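Long-range contacts in 3'-5' exonuclease crn-4 (Caenorhabditis elegans, PDB 5DK5), which degrades RNA and DNA from the 3' end as a homodimeric, metal-dependent DEDDh exonuclease and takes part in apoptotic DNA breakdown: residues A32-D36 with W235-F239; L182-G186 with N197-I201; E247-P251 with H284-P288. One frame throughout, in Å; residues are numbered along the deposited sequence.

Contact 1: A32-D36 with W235-F239; sequences AANQD and WRSSF
Asp36 OD2 is gripped by several donors. The straightest of its bonds across the contact comes from Arg236 NE at 2.8 Å, with an N-H...O angle of 163°, and makes a salt bridge. NE reaches OD2 on the anti side of the carboxylate, almost in the guanidinium plane; a weak bond from Arg236 NH2 is added, and the backbone N of His300 is a further donor. These donors would favour an ionised Asp36. Asp297 pairs with Arg236 NH1. One face of the guanidinium lies against Trp235, whose CH2 also packs at 3.6 Å from Asp36 CB. One backbone bond joins the loop to the 3-10 turn 235-237: Gln35 N donates to Arg236 O at 2.8 Å, in the carbonyl plane and on a lone pair. Water 1 donates to that same oxygen and to Ala32 O. The Gln35 side chain bends at chi2 (-61°), which brings OE1 to 3.3 Å from Phe239 CD1, the amide nearly perpendicular to the ring. Asn34 OD1 accepts from Asp36 N, closing an Asx turn in the loop after strand 20-28 of the RNase H-like exonuclease fold, here held to the 3-10 turn and the N-cap residue, Ser238, that lead into helix 239-249.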
ATOM      1  N   ALA B  32       5.066   5.896  -6.339  1.00 32.82           N
ATOM      2  CA  ALA B  32       5.667   6.619  -7.464  1.00 34.64           C
ATOM      3  C   ALA B  32       6.255   5.730  -8.561  1.00 38.70           C
ATOM      4  O   ALA B  32       6.104   6.022  -9.748  1.00 39.46           O
ATOM      5  CB  ALA B  32       6.740   7.558  -6.940  1.00 35.63           C
ATOM      6  N   ALA B  33       6.914   4.645  -8.166  1.00 43.47           N
ATOM      7  CA  ALA B  33       7.631   3.798  -9.116  1.00 44.38           C
ATOM      8  C   ALA B  33       6.702   2.856  -9.884  1.00 44.31           C
ATOM      9  O   ALA B  33       7.128   2.208 -10.843  1.00 48.68           O
ATOM     10  CB  ALA B  33       8.700   2.994  -8.388  1.00 44.31           C
ATOM     11  N   ASN B  34       5.441   2.781  -9.464  1.00 33.83           N
ATOM     12  CA  ASN B  34       4.472   1.876 -10.079  1.00 30.17           C
ATOM     13  C   ASN B  34       3.190   2.582 -10.514  1.00 30.89           C
ATOM     14  O   ASN B  34       2.462   3.134  -9.688  1.00 29.31           O
ATOM     15  CB  ASN B  34       4.124   0.748  -9.114  1.00 26.88           C
ATOM     16  CG  ASN B  34       3.144  -0.239  -9.707  1.00 26.74           C
ATOM     17  OD1 ASN B  34       3.080  -0.411 -10.925  1.00 23.66           O
ATOM     18  ND2 ASN B  34       2.373  -0.895  -8.849  1.00 30.84           N
ATOM     19  N   GLN B  35       2.915   2.541 -11.815  1.00 32.78           N
ATOM     20  CA  GLN B  35       1.718   3.161 -12.374  1.00 32.61           C
ATOM     21  C   GLN B  35       0.527   2.205 -12.365  1.00 30.21           C
ATOM     22  O   GLN B  35      -0.618   2.634 -12.502  1.00 27.79           O
ATOM     23  CB  GLN B  35       1.984   3.644 -13.802  1.00 37.16           C
ATOM     24  CG  GLN B  35       2.948   4.817 -13.883  1.00 41.79           C
ATOM     25  CD  GLN B  35       2.437   6.044 -13.151  1.00 45.17           C
ATOM     26  OE1 GLN B  35       1.275   6.426 -13.290  1.00 46.20           O
ATOM     27  NE2 GLN B  35       3.303   6.661 -12.354  1.00 46.54           N
ATOM     28  N   ASP B  36       0.796   0.912 -12.211  1.00 26.44           N
ATOM     29  CA  ASP B  36      -0.280  -0.069 -12.113  1.00 24.53           C
ATOM     30  C   ASP B  36      -0.793  -0.069 -10.680  1.00 22.27           C
ATOM     31  O   ASP B  36      -0.658  -1.056  -9.954  1.00 23.65           O
ATOM     32  CB  ASP B  36       0.201  -1.462 -12.528  1.00 25.94           C
ATOM     33  CG  ASP B  36      -0.946  -2.407 -12.833  1.00 25.92           C
ATOM     34  OD1 ASP B  36      -2.111  -2.034 -12.580  1.00 26.17           O
ATOM     35  OD2 ASP B  36      -0.682  -3.523 -13.326  1.00 24.77           O
ATOM     36  N   TRP B 235       5.136  -0.173 -19.431  1.00 33.27           N
ATOM     37  CA  TRP B 235       4.262   0.979 -19.223  1.00 32.25           C
ATOM     38  C   TRP B 235       4.101   1.342 -17.750  1.00 27.15           C
ATOM     39  O   TRP B 235       3.773   2.479 -17.420  1.00 25.10           O
ATOM     40  CB  TRP B 235       2.879   0.729 -19.837  1.00 33.64           C
ATOM     41  CG  TRP B 235       2.050  -0.320 -19.140  1.00 32.66           C
ATOM     42  CD1 TRP B 235       1.956  -1.641 -19.467  1.00 31.45           C
ATOM     43  CD2 TRP B 235       1.186  -0.125 -18.010  1.00 31.02           C
ATOM     44  NE1 TRP B 235       1.092  -2.281 -18.612  1.00 30.16           N
ATOM     45  CE2 TRP B 235       0.606  -1.374 -17.710  1.00 31.08           C
ATOM     46  CE3 TRP B 235       0.849   0.980 -17.227  1.00 23.75           C
ATOM     47  CZ2 TRP B 235      -0.290  -1.546 -16.656  1.00 31.26           C
ATOM     48  CZ3 TRP B 235      -0.043   0.807 -16.180  1.00 22.77           C
ATOM     49  CH2 TRP B 235      -0.601  -0.447 -15.906  1.00 29.81           C
ATOM     50  N   ARG B 236       4.334   0.378 -16.868  1.00 31.49           N
ATOM     51  CA  ARG B 236       4.119   0.589 -15.442  1.00 31.13           C
ATOM     52  C   ARG B 236       5.141   1.537 -14.818  1.00 32.06           C
ATOM     53  O   ARG B 236       4.918   2.061 -13.726  1.00 34.25           O
ATOM     54  CB  ARG B 236       4.136  -0.752 -14.713  1.00 29.49           C
ATOM     55  CG  ARG B 236       2.955  -1.625 -15.068  1.00 27.50           C
ATOM     56  CD  ARG B 236       2.928  -2.899 -14.249  1.00 24.68           C
ATOM     57  NE  ARG B 236       1.780  -3.729 -14.596  1.00 22.69           N
ATOM     58  CZ  ARG B 236       1.712  -4.504 -15.675  1.00 26.24           C
ATOM     59  NH1 ARG B 236       2.728  -4.563 -16.529  1.00 27.54           N
ATOM     60  NH2 ARG B 236       0.621  -5.222 -15.905  1.00 29.11           N
ATOM     61  N   SER B 237       6.254   1.758 -15.512  1.00 34.58           N
ATOM     62  CA  SER B 237       7.302   2.655 -15.026  1.00 38.85           C
ATOM     63  C   SER B 237       7.238   4.030 -15.697  1.00 42.66           C
ATOM     64  O   SER B 237       8.065   4.899 -15.419  1.00 42.64           O
ATOM     65  CB  SER B 237       8.679   2.028 -15.255  1.00 39.16           C
ATOM     66  OG  SER B 237       8.913   1.807 -16.634  1.00 42.03           O
ATOM     67  N   SER B 238       6.252   4.222 -16.572  1.00 41.32           N
ATOM     68  CA  SER B 238       6.094   5.477 -17.306  1.00 43.15           C
ATOM     69  C   SER B 238       4.693   6.059 -17.138  1.00 40.86           C
ATOM     70  O   SER B 238       3.705   5.459 -17.561  1.00 39.13           O
ATOM     71  CB  SER B 238       6.387   5.266 -18.792  1.00 46.64           C
ATOM     72  OG  SER B 238       6.044   6.417 -19.545  1.00 51.09           O
ATOM     73  N   PHE B 239       4.618   7.234 -16.524  1.00 42.73           N
ATOM     74  CA  PHE B 239       3.348   7.928 -16.347  1.00 41.41           C
ATOM     75  C   PHE B 239       2.706   8.208 -17.702  1.00 39.78           C
ATOM     76  O   PHE B 239       1.485   8.156 -17.848  1.00 38.30           O
ATOM     77  CB  PHE B 239       3.552   9.233 -15.578  1.00 41.75           C
ATOM     78  CG  PHE B 239       2.279   9.979 -15.299  1.00 45.21           C
ATOM     79  CD1 PHE B 239       1.482   9.637 -14.220  1.00 46.70           C
ATOM     80  CD2 PHE B 239       1.881  11.025 -16.116  1.00 47.38           C
ATOM     81  CE1 PHE B 239       0.310  10.322 -13.960  1.00 47.04           C
ATOM     82  CE2 PHE B 239       0.709  11.712 -15.861  1.00 48.31           C
ATOM     83  CZ  PHE B 239      -0.077  11.361 -14.782  1.00 47.05           C
TER
HETATM   84  O   HOH W   1       6.146   4.588 -12.382  1.00 64.39           O

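Contact 2: L182-G186 with N197-I201; sequences LPTIG and NIATI
Asn197 lays its carboxamide alongside the backbone of Ile185, the two side chains running antiparallel past one another. With CG beside its own backbone N (chi1 -83°), the amide leaves the helix toward the loop and presents both its polar atoms to one residue. OD1 accepts from Ile185 N at 2.9 Å, the donor lying in the carbonyl plane on a lone pair, while ND2 donates to Ile185 O at 2.8 Å. The N-H...O angles, 159° and 158°, are almost equal, and Ile185 O lies close to the amide plane. Two bonds to the backbone N and O of a single residue fix the rotation of the carboxamide and assign its oxygen and nitrogen. The amide has further partners: Asn177 ND2 donates to OD1, and ND2 makes a weak bond to Asp193 O.

Helix 191-207 belongs to the RNase H-like exonuclease fold and carries Asp194, a magnesium ligand, one turn before Asn197. The asparagine side chain is about 5 Å from that of Asp194, so the paired amide bonds fasten the loop 182-186 to a part of the helix next to the metal site.

Van der Waals contacts flank the amide. Ile185 CB sits 3.3 Å from Asn197 OD1, and its extended CG1 branch carries CD1 across to Thr200 OG1 at 3.4 Å. That hydroxyl is hydrogen-bonded to Leu196 O, one turn back in the helix, so its meeting with the methyl is van der Waals contact. Farther along, Leu182 reaches the next turn in an apolar contact, its CD1 touching Ile201 CG1 at 3.9 Å as the two side chains pass at a slant. Ile201 also packs on Met176 and Asn177 of helix 172-179.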
ATOM      1  N   LEU B 182       4.269  34.499 -10.277  1.00 62.74           N
ATOM      2  CA  LEU B 182       3.475  34.423  -9.058  1.00 62.26           C
ATOM      3  C   LEU B 182       4.232  33.644  -7.985  1.00 65.99           C
ATOM      4  O   LEU B 182       4.790  32.585  -8.271  1.00 66.64           O
ATOM      5  CB  LEU B 182       2.127  33.756  -9.336  1.00 58.69           C
ATOM      6  CG  LEU B 182       1.176  34.508 -10.270  1.00 59.55           C
ATOM      7  CD1 LEU B 182      -0.029  33.643 -10.598  1.00 57.95           C
ATOM      8  CD2 LEU B 182       0.731  35.825  -9.652  1.00 61.80           C
ATOM      9  N   PRO B 183       4.261  34.164  -6.746  1.00 60.95           N
ATOM     10  CA  PRO B 183       4.925  33.413  -5.674  1.00 60.76           C
ATOM     11  C   PRO B 183       4.190  32.119  -5.349  1.00 55.85           C
ATOM     12  O   PRO B 183       2.976  32.140  -5.140  1.00 53.55           O
ATOM     13  CB  PRO B 183       4.884  34.380  -4.487  1.00 62.78           C
ATOM     14  CG  PRO B 183       3.736  35.278  -4.769  1.00 63.76           C
ATOM     15  CD  PRO B 183       3.697  35.434  -6.257  1.00 64.01           C
ATOM     16  N   THR B 184       4.920  31.008  -5.311  1.00 69.28           N
ATOM     17  CA  THR B 184       4.322  29.711  -5.021  1.00 65.79           C
ATOM     18  C   THR B 184       3.686  29.709  -3.635  1.00 67.89           C
ATOM     19  O   THR B 184       4.363  29.907  -2.627  1.00 68.73           O
ATOM     20  CB  THR B 184       5.364  28.576  -5.111  1.00 62.85           C
ATOM     21  OG1 THR B 184       5.815  28.450  -6.464  1.00 62.83           O
ATOM     22  CG2 THR B 184       4.770  27.240  -4.657  1.00 60.08           C
ATOM     23  N   ILE B 185       2.376  29.492  -3.600  1.00 49.41           N
ATOM     24  CA  ILE B 185       1.643  29.419  -2.345  1.00 53.43           C
ATOM     25  C   ILE B 185       1.917  28.081  -1.663  1.00 52.25           C
ATOM     26  O   ILE B 185       1.689  27.020  -2.247  1.00 50.45           O
ATOM     27  CB  ILE B 185       0.129  29.598  -2.571  1.00 56.03           C
ATOM     28  CG1 ILE B 185      -0.154  30.987  -3.152  1.00 58.38           C
ATOM     29  CG2 ILE B 185      -0.635  29.410  -1.269  1.00 56.93           C
ATOM     30  CD1 ILE B 185      -1.588  31.202  -3.598  1.00 58.95           C
ATOM     31  N   GLY B 186       2.408  28.138  -0.430  1.00 71.25           N
ATOM     32  CA  GLY B 186       2.749  26.942   0.319  1.00 70.41           C
ATOM     33  C   GLY B 186       2.534  27.099   1.813  1.00 68.51           C
ATOM     34  O   GLY B 186       3.477  27.380   2.553  1.00 66.98           O
ATOM     35  N   ASN B 197      -3.233  27.979  -5.329  1.00 33.40           N
ATOM     36  CA  ASN B 197      -2.343  28.337  -6.428  1.00 36.32           C
ATOM     37  C   ASN B 197      -3.094  28.417  -7.752  1.00 35.47           C
ATOM     38  O   ASN B 197      -2.919  29.365  -8.515  1.00 34.75           O
ATOM     39  CB  ASN B 197      -1.194  27.334  -6.542  1.00 40.36           C
ATOM     40  CG  ASN B 197      -0.064  27.632  -5.578  1.00 44.66           C
ATOM     41  OD1 ASN B 197       0.643  28.630  -5.724  1.00 46.81           O
ATOM     42  ND2 ASN B 197       0.118  26.763  -4.588  1.00 44.06           N
ATOM     43  N   ILE B 198      -3.932  27.420  -8.016  1.00 36.34           N
ATOM     44  CA  ILE B 198      -4.723  27.392  -9.240  1.00 38.45           C
ATOM     45  C   ILE B 198      -5.689  28.572  -9.273  1.00 39.34           C
ATOM     46  O   ILE B 198      -5.895  29.188 -10.320  1.00 37.97           O
ATOM     47  CB  ILE B 198      -5.508  26.070  -9.373  1.00 35.99           C
ATOM     48  CG1 ILE B 198      -4.543  24.901  -9.581  1.00 36.18           C
ATOM     49  CG2 ILE B 198      -6.491  26.133 -10.543  1.00 35.40           C
ATOM     50  CD1 ILE B 198      -5.180  23.530  -9.424  1.00 34.65           C
ATOM     51  N   ALA B 199      -6.277  28.880  -8.121  1.00 35.54           N
ATOM     52  CA  ALA B 199      -7.223  29.985  -8.014  1.00 39.52           C
ATOM     53  C   ALA B 199      -6.547  31.319  -8.312  1.00 35.15           C
ATOM     54  O   ALA B 199      -7.091  32.151  -9.037  1.00 36.10           O
ATOM     55  CB  ALA B 199      -7.850  30.009  -6.631  1.00 38.21           C
ATOM     56  N   THR B 200      -5.360  31.518  -7.750  1.00 43.50           N
ATOM     57  CA  THR B 200      -4.612  32.753  -7.963  1.00 44.63           C
ATOM     58  C   THR B 200      -4.171  32.860  -9.420  1.00 45.47           C
ATOM     59  O   THR B 200      -4.216  33.939 -10.012  1.00 48.50           O
ATOM     60  CB  THR B 200      -3.381  32.830  -7.046  1.00 42.47           C
ATOM     61  OG1 THR B 200      -3.791  32.660  -5.683  1.00 41.01           O
ATOM     62  CG2 THR B 200      -2.675  34.170  -7.193  1.00 39.09           C
ATOM     63  N   ILE B 201      -3.744  31.739  -9.990  1.00 38.33           N
ATOM     64  CA  ILE B 201      -3.396  31.684 -11.404  1.00 37.59           C
ATOM     65  C   ILE B 201      -4.620  32.024 -12.245  1.00 37.88           C
ATOM     66  O   ILE B 201      -4.549  32.850 -13.155  1.00 39.16           O
ATOM     67  CB  ILE B 201      -2.859  30.294 -11.803  1.00 39.35           C
ATOM     68  CG1 ILE B 201      -1.493  30.049 -11.160  1.00 41.63           C
ATOM     69  CG2 ILE B 201      -2.727  30.168 -13.322  1.00 39.35           C
ATOM     70  CD1 ILE B 201      -1.085  28.590 -11.126  1.00 41.21           C
TER

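Contact 3: E247-P251 with H284-P288; sequences ERVLP and HQQTP
A first torsion of -160° turns the His284 side chain away from its backbone N and extends the imidazole toward the end of helix 239-249, where the ring lies between Pro251 CA and the backbone N of Thr287 with its NE2 edge to Arg248 O. NE2 donates to Arg248 O at 3.1 Å with an N-H...O angle of 151°, the oxygen tilted somewhat from the ring plane. The other nitrogen, ND1, accepts from Gln286 N at 3.1 Å, so the two bonds together place the proton on NE2 and hold the ring at both ends. Pro251 CA lies over the centre of one face, 3.5 Å from the centroid of the His284 ring and 7° off the normal, a CH-pi contact. On the opposite face stands Thr287 N, offset toward the rim.

The contact ties the C-terminal end of the helix, where Leu250 leaves helical geometry, to the long loop that follows the zinc-binding cysteines; the side chain of Pro251 is about 9 Å from the zinc ion. Arg248 O receives more than the imidazole: water 2 donates to it and to Gln286 O, and Pro288 CD packs at 3.3 Å from Arg248 O. A second bridge runs through water 3, which donates to Pro251 O and accepts from Gln285 N. Arg225 lies beside this seam, with NH2 bonded to both Pro251 O and Gln286 OE1.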
ATOM      1  N   GLU B 247      -6.540   5.379 -20.632  1.00 26.32           N
ATOM      2  CA  GLU B 247      -7.498   5.889 -21.610  1.00 36.36           C
ATOM      3  C   GLU B 247      -8.419   4.794 -22.136  1.00 34.81           C
ATOM      4  O   GLU B 247      -9.597   5.039 -22.402  1.00 34.90           O
ATOM      5  CB  GLU B 247      -6.764   6.548 -22.781  1.00 39.25           C
ATOM      6  CG  GLU B 247      -6.211   7.935 -22.475  1.00 40.99           C
ATOM      7  CD  GLU B 247      -5.264   8.447 -23.547  1.00 41.49           C
ATOM      8  OE1 GLU B 247      -4.988   7.703 -24.512  1.00 40.92           O
ATOM      9  OE2 GLU B 247      -4.798   9.599 -23.425  1.00 40.24           O
ATOM     10  N   ARG B 248      -7.880   3.590 -22.287  1.00 31.84           N
ATOM     11  CA  ARG B 248      -8.646   2.472 -22.824  1.00 32.18           C
ATOM     12  C   ARG B 248      -9.459   1.784 -21.731  1.00 30.13           C
ATOM     13  O   ARG B 248     -10.581   1.341 -21.969  1.00 29.94           O
ATOM     14  CB  ARG B 248      -7.714   1.464 -23.501  1.00 33.59           C
ATOM     15  CG  ARG B 248      -6.761   2.075 -24.526  1.00 34.59           C
ATOM     16  CD  ARG B 248      -7.476   2.988 -25.516  1.00 35.62           C
ATOM     17  NE  ARG B 248      -6.595   3.419 -26.603  1.00 36.74           N
ATOM     18  CZ  ARG B 248      -6.448   2.785 -27.766  1.00 33.53           C
ATOM     19  NH1 ARG B 248      -7.121   1.671 -28.025  1.00 38.05           N
ATOM     20  NH2 ARG B 248      -5.618   3.271 -28.680  1.00 37.18           N
ATOM     21  N   VAL B 249      -8.889   1.702 -20.534  1.00 27.62           N
ATOM     22  CA  VAL B 249      -9.552   1.043 -19.415  1.00 26.30           C
ATOM     23  C   VAL B 249     -10.765   1.836 -18.941  1.00 25.20           C
ATOM     24  O   VAL B 249     -11.858   1.288 -18.806  1.00 25.41           O
ATOM     25  CB  VAL B 249      -8.584   0.843 -18.231  1.00 23.90           C
ATOM     26  CG1 VAL B 249      -9.324   0.305 -17.002  1.00 23.05           C
ATOM     27  CG2 VAL B 249      -7.459  -0.095 -18.628  1.00 36.38           C
ATOM     28  N   LEU B 250     -10.565   3.124 -18.683  1.00 27.57           N
ATOM     29  CA  LEU B 250     -11.645   3.971 -18.191  1.00 27.93           C
ATOM     30  C   LEU B 250     -12.711   4.149 -19.273  1.00 29.39           C
ATOM     31  O   LEU B 250     -12.377   4.380 -20.437  1.00 30.75           O
ATOM     32  CB  LEU B 250     -11.105   5.327 -17.744  1.00 27.60           C
ATOM     33  CG  LEU B 250     -10.112   5.281 -16.580  1.00 27.67           C
ATOM     34  CD1 LEU B 250      -9.457   6.635 -16.382  1.00 28.88           C
ATOM     35  CD2 LEU B 250     -10.800   4.833 -15.296  1.00 27.20           C
ATOM     36  N   PRO B 251     -13.999   4.035 -18.900  1.00 28.41           N
ATOM     37  CA  PRO B 251     -15.075   4.110 -19.900  1.00 28.01           C
ATOM     38  C   PRO B 251     -15.208   5.468 -20.590  1.00 28.91           C
ATOM     39  O   PRO B 251     -15.437   5.503 -21.798  1.00 31.72           O
ATOM     40  CB  PRO B 251     -16.337   3.798 -19.084  1.00 27.40           C
ATOM     41  CG  PRO B 251     -15.971   4.076 -17.674  1.00 28.15           C
ATOM     42  CD  PRO B 251     -14.524   3.739 -17.556  1.00 26.85           C
ATOM     43  N   HIS B 284     -19.290   0.391 -20.080  1.00 42.92           N
ATOM     44  CA  HIS B 284     -18.178   0.704 -20.969  1.00 39.09           C
ATOM     45  C   HIS B 284     -18.551   0.349 -22.408  1.00 39.62           C
ATOM     46  O   HIS B 284     -18.948  -0.782 -22.691  1.00 40.71           O
ATOM     47  CB  HIS B 284     -16.921  -0.054 -20.530  1.00 32.91           C
ATOM     48  CG  HIS B 284     -15.642   0.536 -21.046  1.00 30.41           C
ATOM     49  ND1 HIS B 284     -15.558   1.178 -22.260  1.00 32.00           N
ATOM     50  CD2 HIS B 284     -14.404   0.582 -20.504  1.00 29.84           C
ATOM     51  CE1 HIS B 284     -14.315   1.591 -22.450  1.00 32.58           C
ATOM     52  NE2 HIS B 284     -13.597   1.243 -21.398  1.00 31.71           N
ATOM     53  N   GLN B 285     -18.426   1.316 -23.312  1.00 40.36           N
ATOM     54  CA  GLN B 285     -18.875   1.147 -24.694  1.00 40.76           C
ATOM     55  C   GLN B 285     -17.773   0.626 -25.617  1.00 38.96           C
ATOM     56  O   GLN B 285     -18.046   0.177 -26.729  1.00 41.26           O
ATOM     57  CB  GLN B 285     -19.413   2.474 -25.234  1.00 42.28           C
ATOM     58  CG  GLN B 285     -20.624   2.997 -24.482  1.00 41.96           C
ATOM     59  CD  GLN B 285     -21.803   2.048 -24.554  1.00 41.16           C
ATOM     60  OE1 GLN B 285     -22.203   1.617 -25.636  1.00 42.66           O
ATOM     61  NE2 GLN B 285     -22.359   1.707 -23.398  1.00 39.85           N
ATOM     62  N   GLN B 286     -16.530   0.700 -25.152  1.00 36.45           N
ATOM     63  CA  GLN B 286     -15.378   0.247 -25.927  1.00 35.22           C
ATOM     64  C   GLN B 286     -14.407  -0.545 -25.057  1.00 32.47           C
ATOM     65  O   GLN B 286     -13.230  -0.202 -24.956  1.00 30.24           O
ATOM     66  CB  GLN B 286     -14.667   1.446 -26.557  1.00 32.03           C
ATOM     67  CG  GLN B 286     -15.551   2.255 -27.495  1.00 36.48           C
ATOM     68  CD  GLN B 286     -14.852   3.478 -28.050  1.00 36.44           C
ATOM     69  OE1 GLN B 286     -14.616   4.451 -27.334  1.00 35.14           O
ATOM     70  NE2 GLN B 286     -14.514   3.433 -29.334  1.00 37.39           N
ATOM     71  N   THR B 287     -14.907  -1.607 -24.430  1.00 34.70           N
ATOM     72  CA  THR B 287     -14.097  -2.420 -23.528  1.00 35.77           C
ATOM     73  C   THR B 287     -12.848  -2.948 -24.239  1.00 34.97           C
ATOM     74  O   THR B 287     -12.960  -3.629 -25.258  1.00 34.46           O
ATOM     75  CB  THR B 287     -14.897  -3.613 -22.973  1.00 38.22           C
ATOM     76  OG1 THR B 287     -16.112  -3.145 -22.374  1.00 40.18           O
ATOM     77  CG2 THR B 287     -14.080  -4.374 -21.933  1.00 36.23           C
ATOM     78  N   PRO B 288     -11.651  -2.631 -23.712  1.00 32.92           N
ATOM     79  CA  PRO B 288     -10.419  -3.095 -24.361  1.00 34.86           C
ATOM     80  C   PRO B 288     -10.106  -4.555 -24.030  1.00 35.55           C
ATOM     81  O   PRO B 288      -9.247  -4.832 -23.195  1.00 34.88           O
ATOM     82  CB  PRO B 288      -9.360  -2.153 -23.791  1.00 32.29           C
ATOM     83  CG  PRO B 288      -9.847  -1.859 -22.417  1.00 27.42           C
ATOM     84  CD  PRO B 288     -11.356  -1.818 -22.516  1.00 27.75           C
TER
HETATM   85  O   HOH W   2     -11.033   1.333 -24.821  1.00 35.72           O
HETATM   86  O   HOH W   3     -17.663   4.176 -22.773  1.00 29.52           O

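All three contacts lie 18 to 19 Å from the chain centre and are partly buried; none is a hydrophobic core. Contacts 1 and 3 use opposite ends of helix 239-249: the first anchors its start to the exonuclease core, the second its finish to the loop beyond the zinc site. Their nearest atoms are about 7 Å apart. Contact 2 belongs to the exonuclease core itself, about 35 Å between centres from contact 3 and across the chain's centre from it. The chemistry differs accordingly. Contact 1 adds a salt bridge to backbone, water and aromatic contacts, contact 2 relies on paired bonds of an uncharged amide with aliphatic flanks, and contact 3 on an imidazole, prolines and bridging waters.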